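Local coordinates for protein citryl-CoA lyase (Hydrogenobacter thermophilus, PDB 6HXP) that binds coenzyme A and, as a citryl-CoA lyase of the citrate synthase family, probably cleaves citryl-CoA to acetyl-CoA and oxaloacetate, at residues D105-F109 with I134-G138; K143-T149 with K183-V188; L84-V88 with L218-Y223. One frame throughout, in Å; residues are numbered along the deposited sequence. Where two conformers were deposited one is given.

Interaction 1: residues D105-F109 with I134-G138. With COA (coenzyme A), chain B.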
loop_
_atom_site.group_PDB
_atom_site.type_symbol
_atom_site.label_atom_id
_atom_site.label_comp_id
_atom_site.label_asym_id
_atom_site.label_seq_id
_atom_site.Cartn_x
_atom_site.Cartn_y
_atom_site.Cartn_z
ATOM N N ASP A 105 -19.052 11.774 -2.854
ATOM C CA ASP A 105 -19.608 13.105 -2.844
ATOM C C ASP A 105 -20.946 13.168 -3.575
ATOM O O ASP A 105 -21.859 13.838 -3.108
ATOM C CB ASP A 105 -18.632 14.111 -3.449
ATOM C CG ASP A 105 -17.277 14.149 -2.750
ATOM O OD1 ASP A 105 -17.220 13.816 -1.542
ATOM O OD2 ASP A 105 -16.293 14.509 -3.411
ATOM N N ALA A 106 -21.019 12.554 -4.747
ATOM C CA ALA A 106 -22.254 12.563 -5.541
ATOM C C ALA A 106 -23.351 11.772 -4.840
ATOM O O ALA A 106 -24.493 12.224 -4.846
ATOM C CB ALA A 106 -21.993 11.990 -6.913
ATOM N N MET A 107 -23.022 10.652 -4.173
ATOM C CA MET A 107 -24.064 9.931 -3.431
ATOM C C MET A 107 -24.605 10.792 -2.303
ATOM O O MET A 107 -25.803 10.801 -2.069
ATOM C CB MET A 107 -23.521 8.622 -2.847
ATOM C CG MET A 107 -23.341 7.520 -3.883
ATOM S SD MET A 107 -22.781 5.968 -3.165
ATOM C CE MET A 107 -24.293 5.381 -2.339
ATOM N N ARG A 108 -23.734 11.521 -1.591
ATOM C CA ARG A 108 -24.217 12.375 -0.493
ATOM C C ARG A 108 -25.108 13.485 -1.037
ATOM O O ARG A 108 -26.178 13.760 -0.496
ATOM C CB ARG A 108 -23.006 12.959 0.237
ATOM C CG ARG A 108 -23.365 13.653 1.517
ATOM C CD ARG A 108 -22.125 14.162 2.219
ATOM N NE ARG A 108 -22.486 14.592 3.575
ATOM C CZ ARG A 108 -21.615 15.030 4.477
ATOM N NH1 ARG A 108 -20.335 15.169 4.160
ATOM N NH2 ARG A 108 -22.023 15.358 5.696
ATOM N N PHE A 109 -24.669 14.118 -2.130
ATOM C CA PHE A 109 -25.425 15.202 -2.755
ATOM C C PHE A 109 -26.819 14.718 -3.236
ATOM O O PHE A 109 -27.825 15.376 -2.964
ATOM C CB PHE A 109 -24.637 15.749 -3.955
ATOM C CG PHE A 109 -25.433 16.676 -4.838
ATOM C CD1 PHE A 109 -25.815 17.919 -4.385
ATOM C CD2 PHE A 109 -25.835 16.280 -6.104
ATOM C CE1 PHE A 109 -26.580 18.771 -5.191
ATOM C CE2 PHE A 109 -26.596 17.125 -6.910
ATOM C CZ PHE A 109 -26.978 18.362 -6.442
ATOM N N ILE A 134 -20.507 20.911 -8.222
ATOM C CA ILE A 134 -21.606 19.983 -7.979
ATOM C C ILE A 134 -21.059 18.595 -8.299
ATOM O O ILE A 134 -20.687 18.337 -9.446
ATOM C CB ILE A 134 -22.880 20.318 -8.784
ATOM C CG1 ILE A 134 -23.296 21.794 -8.574
ATOM C CG2 ILE A 134 -24.023 19.393 -8.315
ATOM C CD1 ILE A 134 -24.174 22.321 -9.665
ATOM N N PRO A 135 -20.992 17.669 -7.323
ATOM C CA PRO A 135 -20.359 16.375 -7.607
ATOM C C PRO A 135 -21.149 15.478 -8.521
ATOM O O PRO A 135 -22.372 15.369 -8.380
ATOM C CB PRO A 135 -20.205 15.738 -6.215
ATOM C CG PRO A 135 -21.272 16.363 -5.419
ATOM C CD PRO A 135 -21.384 17.774 -5.905
ATOM N N GLY A 136 -20.444 14.822 -9.439
ATOM C CA GLY A 136 -21.054 13.910 -10.398
ATOM C C GLY A 136 -21.490 14.557 -11.701
ATOM O O GLY A 136 -22.113 13.872 -12.518
ATOM N N TYR A 137 -21.126 15.851 -11.935
ATOM C CA TYR A 137 -21.508 16.574 -13.132
ATOM C C TYR A 137 -20.294 17.130 -13.845
ATOM O O TYR A 137 -19.315 17.539 -13.207
ATOM C CB TYR A 137 -22.480 17.705 -12.790
ATOM C CG TYR A 137 -23.758 17.159 -12.204
ATOM C CD1 TYR A 137 -23.865 16.902 -10.844
ATOM C CD2 TYR A 137 -24.818 16.789 -13.023
ATOM C CE1 TYR A 137 -24.967 16.242 -10.317
ATOM C CE2 TYR A 137 -25.964 16.204 -12.495
ATOM C CZ TYR A 137 -26.033 15.925 -11.140
ATOM O OH TYR A 137 -27.112 15.275 -10.599
ATOM N N GLY A 138 -20.412 17.180 -15.166
ATOM C CA GLY A 138 -19.391 17.691 -16.057
ATOM C C GLY A 138 -18.440 16.655 -16.616
ATOM O O GLY A 138 -18.147 15.650 -15.980
HETATM N N1A COA B . -20.619 22.055 -10.984
HETATM C C2A COA B . -20.692 23.377 -11.185
HETATM N N3A COA B . -20.039 24.124 -12.083
HETATM C C4A COA B . -19.224 23.373 -12.836
HETATM C C5A COA B . -19.036 22.002 -12.739
HETATM C C6A COA B . -19.788 21.323 -11.760
HETATM N N6A COA B . -19.740 20.001 -11.578
HETATM N N7A COA B . -18.130 21.564 -13.691
HETATM C C8A COA B . -17.805 22.656 -14.338
HETATM N N9A COA B . -18.434 23.786 -13.881
HETATM C C1B COA B . -18.373 25.137 -14.442
HETATM C C2B COA B . -17.072 25.491 -15.183
HETATM O O2B COA B . -16.208 26.240 -14.335
HETATM C C3B COA B . -17.616 26.337 -16.330
HETATM O O3B COA B . -17.965 27.656 -15.852
HETATM P P3B COA B . -17.988 29.026 -16.725
HETATM O O7A COA B . -17.517 28.795 -18.128
HETATM O O8A COA B . -19.429 29.542 -16.664
HETATM O O9A COA B . -17.100 30.012 -15.956
HETATM C C4B COA B . -18.927 25.633 -16.662
HETATM O O4B COA B . -19.444 25.281 -15.362
HETATM C C5B COA B . -18.830 24.384 -17.503
HETATM O O5B COA B . -17.913 24.579 -18.600
HETATM P P1A COA B . -17.157 23.325 -19.301
HETATM O O1A COA B . -16.149 23.805 -20.273
HETATM O O2A COA B . -18.256 22.453 -19.911
HETATM O O3A COA B . -16.470 22.472 -18.144
HETATM P P2A COA B . -14.950 22.195 -17.763
HETATM O O4A COA B . -14.186 21.767 -18.958
HETATM O O5A COA B . -14.422 23.481 -17.123
HETATM O O6A COA B . -14.937 21.081 -16.570
HETATM C CBP COA B . -14.262 18.983 -15.535
HETATM C CCP COA B . -14.524 19.728 -16.840
HETATM C CDP COA B . -14.396 17.477 -15.810
HETATM C CEP COA B . -12.821 19.280 -15.097
HETATM C CAP COA B . -15.225 19.397 -14.392
HETATM O OAP COA B . -16.560 19.610 -14.826
HETATM C C9P COA B . -15.203 18.452 -13.194
HETATM O O9P COA B . -14.314 18.540 -12.350
HETATM N N8P COA B . -16.207 17.577 -13.104
HETATM C C7P COA B . -16.410 16.723 -11.940
HETATM C C6P COA B . -16.966 17.498 -10.761
HETATM C C5P COA B . -16.862 16.731 -9.464
HETATM O O5P COA B . -17.404 15.636 -9.329
HETATM N N4P COA B . -16.182 17.335 -8.488
HETATM C C3P COA B . -16.392 17.076 -7.069
HETATM C C2P COA B . -15.849 15.740 -6.598
HETATM S S1P COA B . -14.088 15.688 -7.027
#

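Interaction 2: residues K143-T149 with K183-V188. With COA (coenzyme A), chain B.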
loop_
_atom_site.group_PDB
_atom_site.type_symbol
_atom_site.label_atom_id
_atom_site.label_comp_id
_atom_site.label_asym_id
_atom_site.label_seq_id
_atom_site.Cartn_x
_atom_site.Cartn_y
_atom_site.Cartn_z
ATOM N N LYS A 143 -20.341 17.025 -23.767
ATOM C CA LYS A 143 -21.087 18.245 -23.448
ATOM C C LYS A 143 -22.578 18.099 -23.709
ATOM O O LYS A 143 -23.295 19.062 -23.467
ATOM C CB LYS A 143 -20.560 19.415 -24.279
ATOM C CG LYS A 143 -19.051 19.604 -24.246
ATOM C CD LYS A 143 -18.499 19.815 -22.846
ATOM C CE LYS A 143 -17.026 20.107 -22.882
ATOM N NZ LYS A 143 -16.446 20.141 -21.521
ATOM N N ASP A 144 -23.026 16.990 -24.317
ATOM C CA ASP A 144 -24.450 16.715 -24.600
ATOM C C ASP A 144 -24.938 15.701 -23.587
ATOM O O ASP A 144 -25.909 15.926 -22.862
ATOM C CB ASP A 144 -24.611 16.180 -26.048
ATOM C CG ASP A 144 -26.028 15.877 -26.513
ATOM O OD1 ASP A 144 -26.980 16.174 -25.760
ATOM O OD2 ASP A 144 -26.182 15.317 -27.630
ATOM N N PHE A 145 -24.267 14.557 -23.551
ATOM C CA PHE A 145 -24.574 13.508 -22.581
ATOM C C PHE A 145 -23.386 12.600 -22.467
ATOM O O PHE A 145 -22.590 12.504 -23.406
ATOM C CB PHE A 145 -25.825 12.676 -22.964
ATOM C CG PHE A 145 -25.700 11.853 -24.231
ATOM C CD1 PHE A 145 -25.959 12.414 -25.471
ATOM C CD2 PHE A 145 -25.304 10.525 -24.181
ATOM C CE1 PHE A 145 -25.828 11.660 -26.639
ATOM C CE2 PHE A 145 -25.206 9.765 -25.339
ATOM C CZ PHE A 145 -25.474 10.332 -26.560
ATOM N N ASP A 146 -23.253 11.959 -21.304
ATOM C CA ASP A 146 -22.201 10.976 -21.062
ATOM C C ASP A 146 -22.804 9.635 -21.508
ATOM O O ASP A 146 -23.777 9.196 -20.918
ATOM C CB ASP A 146 -21.805 10.981 -19.593
ATOM C CG ASP A 146 -20.685 10.037 -19.257
ATOM O OD1 ASP A 146 -20.538 9.001 -19.962
ATOM O OD2 ASP A 146 -19.930 10.335 -18.319
ATOM N N PRO A 147 -22.276 8.990 -22.562
ATOM C CA PRO A 147 -22.901 7.741 -23.035
ATOM C C PRO A 147 -22.930 6.636 -21.984
ATOM O O PRO A 147 -23.795 5.779 -22.006
ATOM C CB PRO A 147 -22.084 7.337 -24.253
ATOM C CG PRO A 147 -20.979 8.237 -24.344
ATOM C CD PRO A 147 -21.112 9.364 -23.388
ATOM N N ARG A 148 -22.015 6.690 -21.030
ATOM C CA ARG A 148 -21.963 5.683 -19.983
ATOM C C ARG A 148 -23.123 5.872 -19.003
ATOM O O ARG A 148 -23.730 4.902 -18.534
ATOM C CB ARG A 148 -20.626 5.752 -19.267
ATOM C CG ARG A 148 -19.430 5.560 -20.207
ATOM C CD ARG A 148 -18.126 6.044 -19.624
ATOM N NE ARG A 148 -18.161 7.474 -19.317
ATOM C CZ ARG A 148 -17.196 8.097 -18.649
ATOM N NH1 ARG A 148 -16.101 7.437 -18.283
ATOM N NH2 ARG A 148 -17.320 9.378 -18.333
ATOM N N THR A 149 -23.462 7.139 -18.736
ATOM C CA THR A 149 -24.625 7.453 -17.932
ATOM C C THR A 149 -25.894 7.044 -18.687
ATOM O O THR A 149 -26.777 6.429 -18.091
ATOM C CB THR A 149 -24.676 8.945 -17.682
ATOM O OG1 THR A 149 -23.566 9.260 -16.844
ATOM C CG2 THR A 149 -25.987 9.386 -17.000
ATOM N N LYS A 183 -24.815 23.227 -21.175
ATOM C CA LYS A 183 -25.103 21.918 -20.598
ATOM C C LYS A 183 -23.882 21.306 -19.912
ATOM O O LYS A 183 -22.776 21.391 -20.444
ATOM C CB LYS A 183 -25.668 20.982 -21.684
ATOM C CG LYS A 183 -26.538 19.861 -21.136
ATOM C CD LYS A 183 -27.159 19.044 -22.258
ATOM C CE LYS A 183 -28.183 18.042 -21.773
ATOM N NZ LYS A 183 -27.646 17.105 -20.735
ATOM N N LEU A 184 -24.081 20.755 -18.691
ATOM C CA LEU A 184 -23.070 20.039 -17.904
ATOM C C LEU A 184 -23.680 18.641 -17.677
ATOM O O LEU A 184 -24.668 18.515 -16.962
ATOM C CB LEU A 184 -22.800 20.690 -16.541
ATOM C CG LEU A 184 -21.635 21.658 -16.459
ATOM C CD1 LEU A 184 -21.720 22.452 -15.199
ATOM C CD2 LEU A 184 -20.323 20.935 -16.504
ATOM N N VAL A 185 -23.057 17.618 -18.222
ATOM C CA VAL A 185 -23.634 16.268 -18.184
ATOM C C VAL A 185 -23.611 15.644 -16.812
ATOM O O VAL A 185 -22.678 15.872 -16.036
ATOM C CB VAL A 185 -22.937 15.341 -19.221
ATOM C CG1 VAL A 185 -22.947 15.955 -20.626
ATOM C CG2 VAL A 185 -21.534 14.964 -18.795
ATOM N N LEU A 186 -24.557 14.739 -16.578
ATOM C CA LEU A 186 -24.503 13.822 -15.434
ATOM C C LEU A 186 -23.447 12.795 -15.871
ATOM O O LEU A 186 -23.677 12.052 -16.819
ATOM C CB LEU A 186 -25.858 13.149 -15.211
ATOM C CG LEU A 186 -25.870 12.043 -14.142
ATOM C CD1 LEU A 186 -25.541 12.582 -12.787
ATOM C CD2 LEU A 186 -27.213 11.344 -14.101
ATOM N N ASN A 187 -22.290 12.796 -15.260
ATOM C CA ASN A 187 -21.206 11.902 -15.663
ATOM C C ASN A 187 -21.364 10.546 -15.034
ATOM O O ASN A 187 -22.229 10.329 -14.159
ATOM C CB ASN A 187 -19.812 12.524 -15.420
ATOM C CG ASN A 187 -19.455 12.720 -13.976
ATOM O OD1 ASN A 187 -19.653 11.835 -13.146
ATOM N ND2 ASN A 187 -18.809 13.858 -13.671
ATOM N N VAL A 188 -20.536 9.578 -15.447
ATOM C CA VAL A 188 -20.686 8.214 -14.967
ATOM C C VAL A 188 -20.541 8.085 -13.449
ATOM O O VAL A 188 -21.190 7.238 -12.824
ATOM C CB VAL A 188 -19.748 7.254 -15.743
ATOM C CG1 VAL A 188 -18.266 7.461 -15.361
ATOM C CG2 VAL A 188 -20.187 5.819 -15.573
HETATM N N1A COA B . -20.619 22.055 -10.984
HETATM C C2A COA B . -20.692 23.377 -11.185
HETATM N N3A COA B . -20.039 24.124 -12.083
HETATM C C4A COA B . -19.224 23.373 -12.836
HETATM C C5A COA B . -19.036 22.002 -12.739
HETATM C C6A COA B . -19.788 21.323 -11.760
HETATM N N6A COA B . -19.740 20.001 -11.578
HETATM N N7A COA B . -18.130 21.564 -13.691
HETATM C C8A COA B . -17.805 22.656 -14.338
HETATM N N9A COA B . -18.434 23.786 -13.881
HETATM C C1B COA B . -18.373 25.137 -14.442
HETATM C C2B COA B . -17.072 25.491 -15.183
HETATM O O2B COA B . -16.208 26.240 -14.335
HETATM C C3B COA B . -17.616 26.337 -16.330
HETATM O O3B COA B . -17.965 27.656 -15.852
HETATM P P3B COA B . -17.988 29.026 -16.725
HETATM O O7A COA B . -17.517 28.795 -18.128
HETATM O O8A COA B . -19.429 29.542 -16.664
HETATM O O9A COA B . -17.100 30.012 -15.956
HETATM C C4B COA B . -18.927 25.633 -16.662
HETATM O O4B COA B . -19.444 25.281 -15.362
HETATM C C5B COA B . -18.830 24.384 -17.503
HETATM O O5B COA B . -17.913 24.579 -18.600
HETATM P P1A COA B . -17.157 23.325 -19.301
HETATM O O1A COA B . -16.149 23.805 -20.273
HETATM O O2A COA B . -18.256 22.453 -19.911
HETATM O O3A COA B . -16.470 22.472 -18.144
HETATM P P2A COA B . -14.950 22.195 -17.763
HETATM O O4A COA B . -14.186 21.767 -18.958
HETATM O O5A COA B . -14.422 23.481 -17.123
HETATM O O6A COA B . -14.937 21.081 -16.570
HETATM C CBP COA B . -14.262 18.983 -15.535
HETATM C CCP COA B . -14.524 19.728 -16.840
HETATM C CDP COA B . -14.396 17.477 -15.810
HETATM C CEP COA B . -12.821 19.280 -15.097
HETATM C CAP COA B . -15.225 19.397 -14.392
HETATM O OAP COA B . -16.560 19.610 -14.826
HETATM C C9P COA B . -15.203 18.452 -13.194
HETATM O O9P COA B . -14.314 18.540 -12.350
HETATM N N8P COA B . -16.207 17.577 -13.104
HETATM C C7P COA B . -16.410 16.723 -11.940
HETATM C C6P COA B . -16.966 17.498 -10.761
HETATM C C5P COA B . -16.862 16.731 -9.464
HETATM O O5P COA B . -17.404 15.636 -9.329
HETATM N N4P COA B . -16.182 17.335 -8.488
HETATM C C3P COA B . -16.392 17.076 -7.069
HETATM C C2P COA B . -15.849 15.740 -6.598
HETATM S S1P COA B . -14.088 15.688 -7.027
HETATM O O HOH W 1 -25.178 12.270 -19.204
#

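Interaction 3: residues L84-V88 with L218-Y223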
loop_
_atom_site.group_PDB
_atom_site.type_symbol
_atom_site.label_atom_id
_atom_site.label_comp_id
_atom_site.label_asym_id
_atom_site.label_seq_id
_atom_site.Cartn_x
_atom_site.Cartn_y
_atom_site.Cartn_z
ATOM N N LEU A 84 1.898 -9.931 -7.762
ATOM C CA LEU A 84 0.702 -9.331 -8.319
ATOM C C LEU A 84 -0.174 -8.603 -7.294
ATOM O O LEU A 84 -0.697 -7.524 -7.596
ATOM C CB LEU A 84 -0.060 -10.409 -9.079
ATOM C CG LEU A 84 -1.277 -9.937 -9.849
ATOM C CD1 LEU A 84 -1.363 -10.609 -11.185
ATOM C CD2 LEU A 84 -2.548 -10.126 -9.040
ATOM N N ASN A 85 -0.314 -9.127 -6.060
ATOM C CA ASN A 85 -1.126 -8.409 -5.083
ATOM C C ASN A 85 -0.590 -7.041 -4.747
ATOM O O ASN A 85 -1.346 -6.123 -4.449
ATOM C CB ASN A 85 -1.307 -9.187 -3.805
ATOM C CG ASN A 85 -0.051 -9.393 -3.024
ATOM O OD1 ASN A 85 0.941 -9.970 -3.577
ATOM N ND2 ASN A 85 0.005 -8.920 -1.772
ATOM N N VAL A 86 0.744 -6.913 -4.738
ATOM C CA VAL A 86 1.383 -5.664 -4.364
ATOM C C VAL A 86 1.138 -4.591 -5.428
ATOM O O VAL A 86 0.769 -3.455 -5.115
ATOM C CB VAL A 86 2.864 -5.906 -4.094
ATOM C CG1 VAL A 86 3.604 -4.595 -3.789
ATOM C CG2 VAL A 86 3.092 -6.910 -2.973
ATOM N N GLY A 87 1.249 -4.951 -6.717
ATOM C CA GLY A 87 0.935 -4.005 -7.761
ATOM C C GLY A 87 -0.533 -3.594 -7.733
ATOM O O GLY A 87 -0.886 -2.428 -7.887
ATOM N N VAL A 88 -1.446 -4.595 -7.544
ATOM C CA VAL A 88 -2.856 -4.236 -7.530
ATOM C C VAL A 88 -3.163 -3.289 -6.389
ATOM O O VAL A 88 -3.880 -2.298 -6.540
ATOM C CB VAL A 88 -3.727 -5.502 -7.449
ATOM C CG1 VAL A 88 -5.201 -5.156 -7.200
ATOM C CG2 VAL A 88 -3.578 -6.330 -8.726
ATOM N N LEU A 218 -7.204 -3.741 -12.792
ATOM C CA LEU A 218 -5.860 -3.632 -12.215
ATOM C C LEU A 218 -5.127 -4.961 -12.280
ATOM O O LEU A 218 -3.924 -5.003 -12.541
ATOM C CB LEU A 218 -5.900 -3.110 -10.799
ATOM C CG LEU A 218 -6.446 -1.681 -10.634
ATOM C CD1 LEU A 218 -6.606 -1.336 -9.149
ATOM C CD2 LEU A 218 -5.570 -0.674 -11.348
ATOM N N VAL A 219 -5.832 -6.061 -11.957
ATOM C CA VAL A 219 -5.197 -7.372 -12.057
ATOM C C VAL A 219 -4.697 -7.606 -13.467
ATOM O O VAL A 219 -3.563 -8.076 -13.674
ATOM C CB VAL A 219 -6.203 -8.476 -11.637
ATOM C CG1 VAL A 219 -5.660 -9.856 -12.008
ATOM C CG2 VAL A 219 -6.493 -8.420 -10.126
ATOM N N ALA A 220 -5.557 -7.305 -14.469
ATOM C CA ALA A 220 -5.118 -7.486 -15.853
ATOM C C ALA A 220 -3.866 -6.669 -16.188
ATOM O O ALA A 220 -2.944 -7.174 -16.839
ATOM C CB ALA A 220 -6.245 -7.147 -16.810
ATOM N N HIS A 221 -3.842 -5.413 -15.757
ATOM C CA HIS A 221 -2.702 -4.521 -16.026
ATOM C C HIS A 221 -1.419 -5.009 -15.332
ATOM O O HIS A 221 -0.359 -5.001 -15.936
ATOM C CB HIS A 221 -3.024 -3.088 -15.581
ATOM C CG HIS A 221 -3.827 -2.362 -16.599
ATOM N ND1 HIS A 221 -3.237 -1.755 -17.700
ATOM C CD2 HIS A 221 -5.183 -2.225 -16.697
ATOM C CE1 HIS A 221 -4.248 -1.269 -18.422
ATOM N NE2 HIS A 221 -5.439 -1.548 -17.877
ATOM N N VAL A 222 -1.529 -5.408 -14.074
ATOM C CA VAL A 222 -0.353 -5.867 -13.365
ATOM C C VAL A 222 0.163 -7.174 -13.941
ATOM O O VAL A 222 1.362 -7.362 -14.130
ATOM C CB VAL A 222 -0.659 -5.969 -11.860
ATOM C CG1 VAL A 222 0.505 -6.627 -11.104
ATOM C CG2 VAL A 222 -0.943 -4.599 -11.304
ATOM N N TYR A 223 -0.752 -8.084 -14.252
ATOM C CA TYR A 223 -0.342 -9.352 -14.866
ATOM C C TYR A 223 0.367 -9.062 -16.207
ATOM O O TYR A 223 1.378 -9.680 -16.538
ATOM C CB TYR A 223 -1.572 -10.256 -15.069
ATOM C CG TYR A 223 -1.275 -11.499 -15.871
ATOM C CD1 TYR A 223 -0.686 -12.616 -15.284
ATOM C CD2 TYR A 223 -1.531 -11.541 -17.230
ATOM C CE1 TYR A 223 -0.405 -13.762 -16.042
ATOM C CE2 TYR A 223 -1.140 -12.628 -18.005
ATOM C CZ TYR A 223 -0.616 -13.746 -17.398
ATOM O OH TYR A 223 -0.295 -14.808 -18.228
#

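Interaction 1: residues D105-F109 with I134-G138
P135, near the start of the type II beta turn I134-Y137, pushes its ring against one turn of helix 101-116 in the coenzyme A pocket of a citrate synthase fold. The proline is the bump; the hollow is formed by D105, A106 and F109. Its CB lies 3.6 Å from CB of D105, while CG reaches CB of F109 at 3.7 Å. Next in the turn comes G136, whose positive phi of 90° suits a residue without a side chain; CB of A106 stands 4.1 Å from its CA. P135 O is buried here with no partner in the model. F109 lies alongside the proline and, with CG anti to the backbone N (chi1 168°), reaches on to I134 and Y137. The I134 CG2 methyl sits over one face of its ring in a CH-pi contact, offset toward the rim. F109 CE2 meets Y137 CE1 at 3.9 Å, and the Y137 hydroxyl bonds to A169 O. The turn presents its backbone to the cofactor: G136 N donates to O5P, and the adenine amino group N6A is gripped by I134 O and Y137 O, while I134 N donates to adenine N1A at 3.0 Å, nearly straight at 169°.

Interaction 2: residues K143-T149 with K183-V188
The hydroxyl OG1 of T149 donates to L186 O at 2.8 Å, coming from above the carbonyl plane, at the tight end of this contact, where the start of helix 147-158 meets the loop leading into helix 188-198. The CG2 methyl of T149 packs on CD2 of L186. A water bridges D146 N and the same carbonyl, giving L186 O two donors. D146 is the N-cap of its helix: CG is anti to the backbone N (chi1 -178°), which lets OD1 accept from R148 N in a capping bond. R148 also grips the carboxylate side-on. Its NE meets the syn lone pair of OD1 at 2.9 Å, almost in the guanidinium plane, and its NH2 forms a salt bridge to OD2. The rotation of the guanidinium is thus fixed, and V188 CG1 rests over the centre of one face, 3.5 Å from CZ. Across the contact, V188 N makes a weak bond to D146 OD2.

Toward K143 and K183 the fit relaxes. V185 still lays CG1 against F145 N at 3.5 Å, but beyond it K183, exposed and poorly ordered, runs along the carbonyls of K143 and D144. It bends at its last torsion to bring NZ to D144 O at 3.0 Å. The K143 side chain leads to coenzyme A, where NZ makes a weak bond to the pyrophosphate oxygen O2A and a hydrogen bond to H139 O.

N187 is an N-cap too: its OD1 accepts from G190 N at the start of helix 188-198 while ND2 donates to G138 O, so the contact joins two helix starts. On the flank, L186 touches A169 and E170 of helix 164-180, while R148 also packs on L25 of a neighbouring subunit.

Interaction 3: residues L84-V88 with L218-Y223
V222 overlaps the backbone of helix 84-93 with both of its methyls. CG1, anti to the backbone N (chi1 173°), lies 3.8 Å from L84 O, and CG2 reaches G87 C at 3.7 Å. G87 has no side chain, and the valine settles directly against its main chain. The two helices come within 9.0 Å at the closest approach of these short segments, and their directions differ by 122°.

L84 and V88 both close on the valine. L84 CG touches V222 CG1 at 4.0 Å and, in the given one of its two conformers, CD1 extends to Y223 CB at 3.9 Å. V88 divides its methyls: CG1 lies against L218 CB, whereas CG2 packs between V219 and V222, 3.9 Å from CG2 of V219. L218 adds a CD1 contact to V88 O.

Helices 84-93 and 206-228 meet here within the helical body of the citrate synthase fold, with A74 and A78 of helix 69-79 also touching V222. Around this core lie subunit interfaces: L84 packs on I211 of the second subunit, and V86 on V86 of the third. Y223 OH bonds to D202 of the second subunit, and N85 bonds to that subunit as well as to S83 of its own chain. The joint between the two helices is apolar, made of aliphatic carbons against one another and against backbone that includes helix bonds such as V88 N to L84 O. Its hold therefore depends on shape and burial of aliphatic surface, whereas the directional polar bonds of N85 and Y223 are made outside it.

Interactions 1 and 2 form two layers of one coenzyme A site, their centres 13 Å apart. They join through the backbone: G138 N lies 2.8 Å from V185 O and G136 O 3.0 Å from N187 N, both probable hydrogen bonds. The loop 183-188 thus backs the turn that reads the adenine, and L184 covers an adenine face; R140 and K180 also bond the cofactor. Interaction 3 lies on the opposite side of the chain's centre, about 29 Å from interaction 1 and 30 Å from interaction 2, centre to centre, and away from the pocket. Interactions 2 and 3 both reach the second subunit.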